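Local atomic coordinates of Ent-copalyl diphosphate synthase (Streptomyces platensis, PDB entry 5BP8), a protein that belongs to the largely helical terpene cyclases related to squalene-hopene cyclase. Residues Trp24-Ser30 with Val253-Ile259; Thr34-Val38 with Arg50-Leu54. All blocks are in the same frame, centred on the assembly; numbering follows the deposited sequence.

Contact 1. Residues Trp24-Ser30 with Val253-Ile259; sequences WGLVAPS and VPSITPI
V27 has CG1 anti to its backbone N (chi1 177°) and CG2 beside that N, a fork that sets CG1 against P254 CB and CG2 against I259; I259 in turn holds CG1 in the cramped site between its own N and carbonyl carbon (chi1 58°), from which CD1 reaches V27. This is loop-on-loop packing in a largely helical cyclase fold: 24-30 leads into helix 31-40, while the loop 253-259 leads into helix 260-274. V27 CG2 and I259 CD1 are tight at 3.4 Å, and V27 CG1 lies 3.6 Å from P254 CB. Buried I256 O, 3.6 Å from V27 CG2, has no polar partner. Backbone bonds bracket the valine. I259 N donates to W24 O over 2.9 Å, almost in line with the carbonyl; S30 N, at 3.2 Å, reaches V253 O from above the carbonyl plane. Beyond the first bond, a cis peptide precedes P258, and T257 OG1 lies at the edge of the W24 indole, near its plane. At the other end, one water links A28 O, S30 OG and S255 N; S30 OG is also bonded to D499, and S255 OG to D497. G25 O, also bonded by R248, accepts a hydrogen bond from a second water, itself hydrogen-bonded to T257 OG1 at 2.7 Å.

Contact 2. Residues Thr34-Val38 with Arg50-Leu54; sequences TARLV and RLGYL
The aliphatic part of R50 overlaps T34 and V38: its CB is 3.7 Å from T34 CG2 and 3.6 Å from V38 CG2. R50 and V38 run past each other in opposite directions, whereas T34 crosses R50 obliquely. With chi1 at -62°, T34 points its methyl across the interface and keeps OG1 beside its own backbone N; OG1 is bonded to S30 O and V253 N. T34 CG2 also meets the Y53 ring obliquely, 3.7 Å from Y53 CD2, the two side chains crossing at roughly a right angle. Farther along R50 the chain bends at chi3 (-80°), bringing NE to 3.7 Å from L37 CB. Its guanidinium has several polar partners: NH2 bonds to G251 O and D45 O, and NH1 donates to a water at 2.8 Å that lies in the guanidinium plane at its edge. That water also donates a weak bond to L37 O, so it bridges 34-38 and 50-54, between which there is no direct hydrogen bond. A sulfate ion, probably from the crystallisation liquor, lies near the R50 side chain.

The segments belong to helices 31-40 and 47-57, a helical hairpin within the largely helical cyclase fold. Their local axes run at 133° to each other, nearer antiparallel than parallel, and approach to 9.5 Å. Apolar contacts extend the seam beyond R50. V38 CG1 meets L51 CD2 at 3.7 Å, at about a right angle between the side chains, while CG2 of the valine also faces L54 CD1. Helix 72-86 packs on A35 and V38 through A81. L54 straddles the A35 methyl, with CD2 4.0 Å from A35 CB and CD1 almost as near.

Overall arrangement
From the N terminus, the chain leaves helix 7-20 and enters 24-30, then helix 31-40, which carries 34-38. A turn back through helix 47-57 brings 50-54 against it, closing contact 2 after an interval of 11 residues. Contact 1 closes much later: 222 residues, about half of them helical, intervene before 253-259 returns to 24-30. The short loop lies within the long one, and the two do not cross. Helix 31-40 directly follows one loop of contact 1 and is a partner in contact 2, so the two share a continuous run of chain. They meet through a probable hydrogen bond between V253 N and T34 OG1 and packing such as V253 CG2 on L37 CD1.

Contact 1. Residues Trp24-Ser30 with Val253-Ile259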
loop_
_atom_site.group_PDB
_atom_site.type_symbol
_atom_site.label_atom_id
_atom_site.label_comp_id
_atom_site.label_asym_id
_atom_site.label_seq_id
_atom_site.Cartn_x
_atom_site.Cartn_y
_atom_site.Cartn_z
ATOM N N TRP A 24 -7.553 7.663 -11.543
ATOM C CA TRP A 24 -7.561 7.194 -10.149
ATOM C C TRP A 24 -6.315 6.375 -9.800
ATOM O O TRP A 24 -5.884 6.354 -8.660
ATOM C CB TRP A 24 -8.762 6.303 -9.911
ATOM C CG TRP A 24 -10.120 6.959 -10.053
ATOM C CD1 TRP A 24 -10.789 7.266 -11.219
ATOM C CD2 TRP A 24 -10.961 7.388 -8.985
ATOM N NE1 TRP A 24 -12.017 7.837 -10.923
ATOM C CE2 TRP A 24 -12.147 7.913 -9.555
ATOM C CE3 TRP A 24 -10.851 7.334 -7.595
ATOM C CZ2 TRP A 24 -13.190 8.397 -8.776
ATOM C CZ3 TRP A 24 -11.868 7.797 -6.834
ATOM C CH2 TRP A 24 -13.044 8.319 -7.412
ATOM N N GLY A 25 -5.797 5.629 -10.765
ATOM C CA GLY A 25 -4.885 4.542 -10.484
ATOM C C GLY A 25 -5.700 3.343 -10.025
ATOM O O GLY A 25 -6.866 3.493 -9.625
ATOM N N LEU A 26 -5.117 2.155 -10.108
ATOM C CA LEU A 26 -5.844 0.925 -9.776
ATOM C C LEU A 26 -5.286 0.263 -8.522
ATOM O O LEU A 26 -4.114 -0.177 -8.475
ATOM C CB LEU A 26 -5.855 -0.060 -10.952
ATOM C CG LEU A 26 -6.514 -1.420 -10.718
ATOM C CD1 LEU A 26 -7.968 -1.276 -10.280
ATOM C CD2 LEU A 26 -6.417 -2.273 -11.997
ATOM N N VAL A 27 -6.130 0.221 -7.495
ATOM C CA VAL A 27 -5.867 -0.516 -6.259
ATOM C C VAL A 27 -7.003 -1.488 -6.076
ATOM O O VAL A 27 -8.175 -1.063 -6.074
ATOM C CB VAL A 27 -5.724 0.404 -5.010
ATOM C CG1 VAL A 27 -5.511 -0.456 -3.749
ATOM C CG2 VAL A 27 -4.548 1.365 -5.160
ATOM N N ALA A 28 -6.687 -2.772 -5.918
ATOM C CA ALA A 28 -7.734 -3.799 -5.770
ATOM C C ALA A 28 -8.435 -3.631 -4.430
ATOM O O ALA A 28 -7.832 -3.146 -3.468
ATOM C CB ALA A 28 -7.134 -5.192 -5.853
ATOM N N PRO A 29 -9.706 -4.043 -4.350
ATOM C CA PRO A 29 -10.346 -4.009 -3.031
ATOM C C PRO A 29 -9.651 -4.885 -2.024
ATOM O O PRO A 29 -8.941 -5.831 -2.384
ATOM C CB PRO A 29 -11.771 -4.543 -3.290
ATOM C CG PRO A 29 -11.986 -4.445 -4.772
ATOM C CD PRO A 29 -10.638 -4.379 -5.439
ATOM N N SER A 30 -9.819 -4.541 -0.758
ATOM C CA SER A 30 -9.454 -5.444 0.305
ATOM C C SER A 30 -10.499 -5.422 1.396
ATOM O O SER A 30 -11.485 -4.671 1.347
ATOM C CB SER A 30 -8.051 -5.137 0.874
ATOM O OG SER A 30 -8.019 -3.859 1.475
ATOM N N VAL A 253 -14.239 -2.221 -1.842
ATOM C CA VAL A 253 -13.436 -1.015 -2.051
ATOM C C VAL A 253 -12.000 -1.246 -1.565
ATOM O O VAL A 253 -11.778 -2.056 -0.651
ATOM C CB VAL A 253 -14.060 0.188 -1.337
ATOM C CG1 VAL A 253 -15.431 0.526 -1.941
ATOM C CG2 VAL A 253 -14.204 -0.072 0.154
ATOM N N PRO A 254 -11.040 -0.538 -2.172
ATOM C CA PRO A 254 -9.672 -0.493 -1.674
ATOM C C PRO A 254 -9.580 0.442 -0.455
ATOM O O PRO A 254 -10.503 1.220 -0.191
ATOM C CB PRO A 254 -8.921 0.120 -2.832
ATOM C CG PRO A 254 -9.909 1.085 -3.418
ATOM C CD PRO A 254 -11.199 0.317 -3.366
ATOM N N SER A 255 -8.456 0.408 0.244
ATOM C CA SER A 255 -8.240 1.265 1.420
ATOM C C SER A 255 -7.611 2.627 1.075
ATOM O O SER A 255 -7.567 3.537 1.909
ATOM C CB SER A 255 -7.375 0.529 2.448
ATOM O OG SER A 255 -6.025 0.391 2.003
ATOM N N ILE A 256 -7.099 2.736 -0.151
ATOM C CA ILE A 256 -6.475 3.954 -0.636
ATOM C C ILE A 256 -6.825 4.124 -2.102
ATOM O O ILE A 256 -6.635 3.193 -2.905
ATOM C CB ILE A 256 -4.938 3.965 -0.382
ATOM C CG1 ILE A 256 -4.327 5.288 -0.845
ATOM C CG2 ILE A 256 -4.258 2.772 -1.006
ATOM C CD1 ILE A 256 -2.886 5.475 -0.400
ATOM N N THR A 257 -7.449 5.261 -2.414
ATOM C CA THR A 257 -7.791 5.620 -3.792
ATOM C C THR A 257 -8.172 7.089 -3.823
ATOM O O THR A 257 -8.866 7.559 -2.935
ATOM C CB THR A 257 -8.899 4.735 -4.382
ATOM O OG1 THR A 257 -9.069 5.031 -5.780
ATOM C CG2 THR A 257 -10.224 4.900 -3.620
ATOM N N PRO A 258 -7.660 7.847 -4.809
ATOM C CA PRO A 258 -6.715 7.495 -5.853
ATOM C C PRO A 258 -5.290 7.321 -5.337
ATOM O O PRO A 258 -4.970 7.704 -4.189
ATOM C CB PRO A 258 -6.736 8.720 -6.811
ATOM C CG PRO A 258 -7.580 9.743 -6.177
ATOM C CD PRO A 258 -8.060 9.274 -4.841
ATOM N N ILE A 259 -4.459 6.770 -6.206
ATOM C CA ILE A 259 -3.008 6.676 -6.021
ATOM C C ILE A 259 -2.264 7.220 -7.263
ATOM O O ILE A 259 -1.153 6.802 -7.584
ATOM C CB ILE A 259 -2.558 5.229 -5.758
ATOM C CG1 ILE A 259 -2.963 4.274 -6.893
ATOM C CG2 ILE A 259 -3.063 4.744 -4.415
ATOM C CD1 ILE A 259 -2.122 3.025 -6.906
HETATM O O HOH W 1 -6.849 3.918 -6.766
HETATM O O HOH W 2 -6.952 -2.061 -0.509
HETATM O O HOH W 3 -9.995 -2.101 1.864
#

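Contact 2. Residues Thr34-Val38 with Arg50-Leu54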
loop_
_atom_site.group_PDB
_atom_site.type_symbol
_atom_site.label_atom_id
_atom_site.label_comp_id
_atom_site.label_asym_id
_atom_site.label_seq_id
_atom_site.Cartn_x
_atom_site.Cartn_y
_atom_site.Cartn_z
ATOM N N THR A 34 -13.706 -2.346 2.995
ATOM C CA THR A 34 -14.990 -2.903 2.627
ATOM C C THR A 34 -15.840 -3.098 3.889
ATOM O O THR A 34 -17.054 -2.727 3.924
ATOM C CB THR A 34 -14.793 -4.235 1.851
ATOM O OG1 THR A 34 -14.074 -3.985 0.639
ATOM C CG2 THR A 34 -16.108 -4.852 1.527
ATOM N N ALA A 35 -15.217 -3.660 4.927
ATOM C CA ALA A 35 -15.870 -3.805 6.221
ATOM C C ALA A 35 -16.193 -2.441 6.872
ATOM O O ALA A 35 -17.296 -2.249 7.426
ATOM C CB ALA A 35 -15.026 -4.655 7.149
ATOM N N ARG A 36 -15.257 -1.492 6.801
ATOM C CA ARG A 36 -15.534 -0.162 7.327
ATOM C C ARG A 36 -16.804 0.441 6.683
ATOM O O ARG A 36 -17.609 1.064 7.398
ATOM C CB ARG A 36 -14.355 0.798 7.192
ATOM C CG ARG A 36 -13.142 0.508 8.093
ATOM C CD ARG A 36 -13.437 0.508 9.599
ATOM N NE ARG A 36 -14.031 -0.765 9.981
ATOM C CZ ARG A 36 -15.047 -0.922 10.818
ATOM N NH1 ARG A 36 -15.558 -2.148 10.986
ATOM N NH2 ARG A 36 -15.537 0.101 11.514
ATOM N N LEU A 37 -16.987 0.274 5.366
ATOM C CA LEU A 37 -18.181 0.814 4.733
ATOM C C LEU A 37 -19.445 0.128 5.169
ATOM O O LEU A 37 -20.507 0.780 5.286
ATOM C CB LEU A 37 -18.042 0.844 3.205
ATOM C CG LEU A 37 -16.972 1.796 2.647
ATOM C CD1 LEU A 37 -17.089 1.881 1.134
ATOM C CD2 LEU A 37 -17.058 3.171 3.273
ATOM N N VAL A 38 -19.376 -1.193 5.378
ATOM C CA VAL A 38 -20.504 -1.937 5.928
ATOM C C VAL A 38 -20.887 -1.359 7.284
ATOM O O VAL A 38 -22.083 -1.173 7.600
ATOM C CB VAL A 38 -20.188 -3.447 6.061
ATOM C CG1 VAL A 38 -21.232 -4.145 6.900
ATOM C CG2 VAL A 38 -20.106 -4.096 4.690
ATOM N N ARG A 50 -20.991 -5.928 -0.442
ATOM C CA ARG A 50 -19.871 -5.841 0.503
ATOM C C ARG A 50 -19.999 -6.897 1.585
ATOM O O ARG A 50 -19.021 -7.524 1.960
ATOM C CB ARG A 50 -19.756 -4.438 1.103
ATOM C CG ARG A 50 -19.254 -3.415 0.083
ATOM C CD ARG A 50 -18.894 -2.066 0.720
ATOM N NE ARG A 50 -20.106 -1.276 0.951
ATOM C CZ ARG A 50 -20.784 -0.604 0.012
ATOM N NH1 ARG A 50 -21.921 0.031 0.353
ATOM N NH2 ARG A 50 -20.375 -0.562 -1.252
ATOM N N LEU A 51 -21.213 -7.133 2.071
ATOM C CA LEU A 51 -21.438 -8.228 3.004
ATOM C C LEU A 51 -21.077 -9.558 2.375
ATOM O O LEU A 51 -20.414 -10.397 3.013
ATOM C CB LEU A 51 -22.908 -8.238 3.490
ATOM C CG LEU A 51 -23.269 -7.119 4.453
ATOM C CD1 LEU A 51 -24.781 -6.951 4.586
ATOM C CD2 LEU A 51 -22.640 -7.386 5.809
ATOM N N GLY A 52 -21.449 -9.738 1.099
ATOM C CA GLY A 52 -21.105 -10.935 0.355
ATOM C C GLY A 52 -19.611 -11.132 0.256
ATOM O O GLY A 52 -19.107 -12.243 0.433
ATOM N N TYR A 53 -18.901 -10.046 -0.003
ATOM C CA TYR A 53 -17.443 -10.085 -0.113
ATOM C C TYR A 53 -16.816 -10.525 1.178
ATOM O O TYR A 53 -15.836 -11.326 1.168
ATOM C CB TYR A 53 -16.955 -8.718 -0.564
ATOM C CG TYR A 53 -15.466 -8.544 -0.662
ATOM C CD1 TYR A 53 -14.780 -8.821 -1.849
ATOM C CD2 TYR A 53 -14.755 -8.071 0.402
ATOM C CE1 TYR A 53 -13.396 -8.635 -1.950
ATOM C CE2 TYR A 53 -13.368 -7.862 0.288
ATOM C CZ TYR A 53 -12.715 -8.158 -0.889
ATOM O OH TYR A 53 -11.345 -7.982 -0.985
ATOM N N LEU A 54 -17.291 -9.964 2.291
ATOM C CA LEU A 54 -16.798 -10.369 3.598
ATOM C C LEU A 54 -17.025 -11.867 3.821
ATOM O O LEU A 54 -16.125 -12.561 4.255
ATOM C CB LEU A 54 -17.435 -9.569 4.730
ATOM C CG LEU A 54 -17.120 -8.063 4.736
ATOM C CD1 LEU A 54 -17.807 -7.379 5.903
ATOM C CD2 LEU A 54 -15.616 -7.794 4.772
HETATM O O HOH W 4 -21.863 -0.566 3.127
#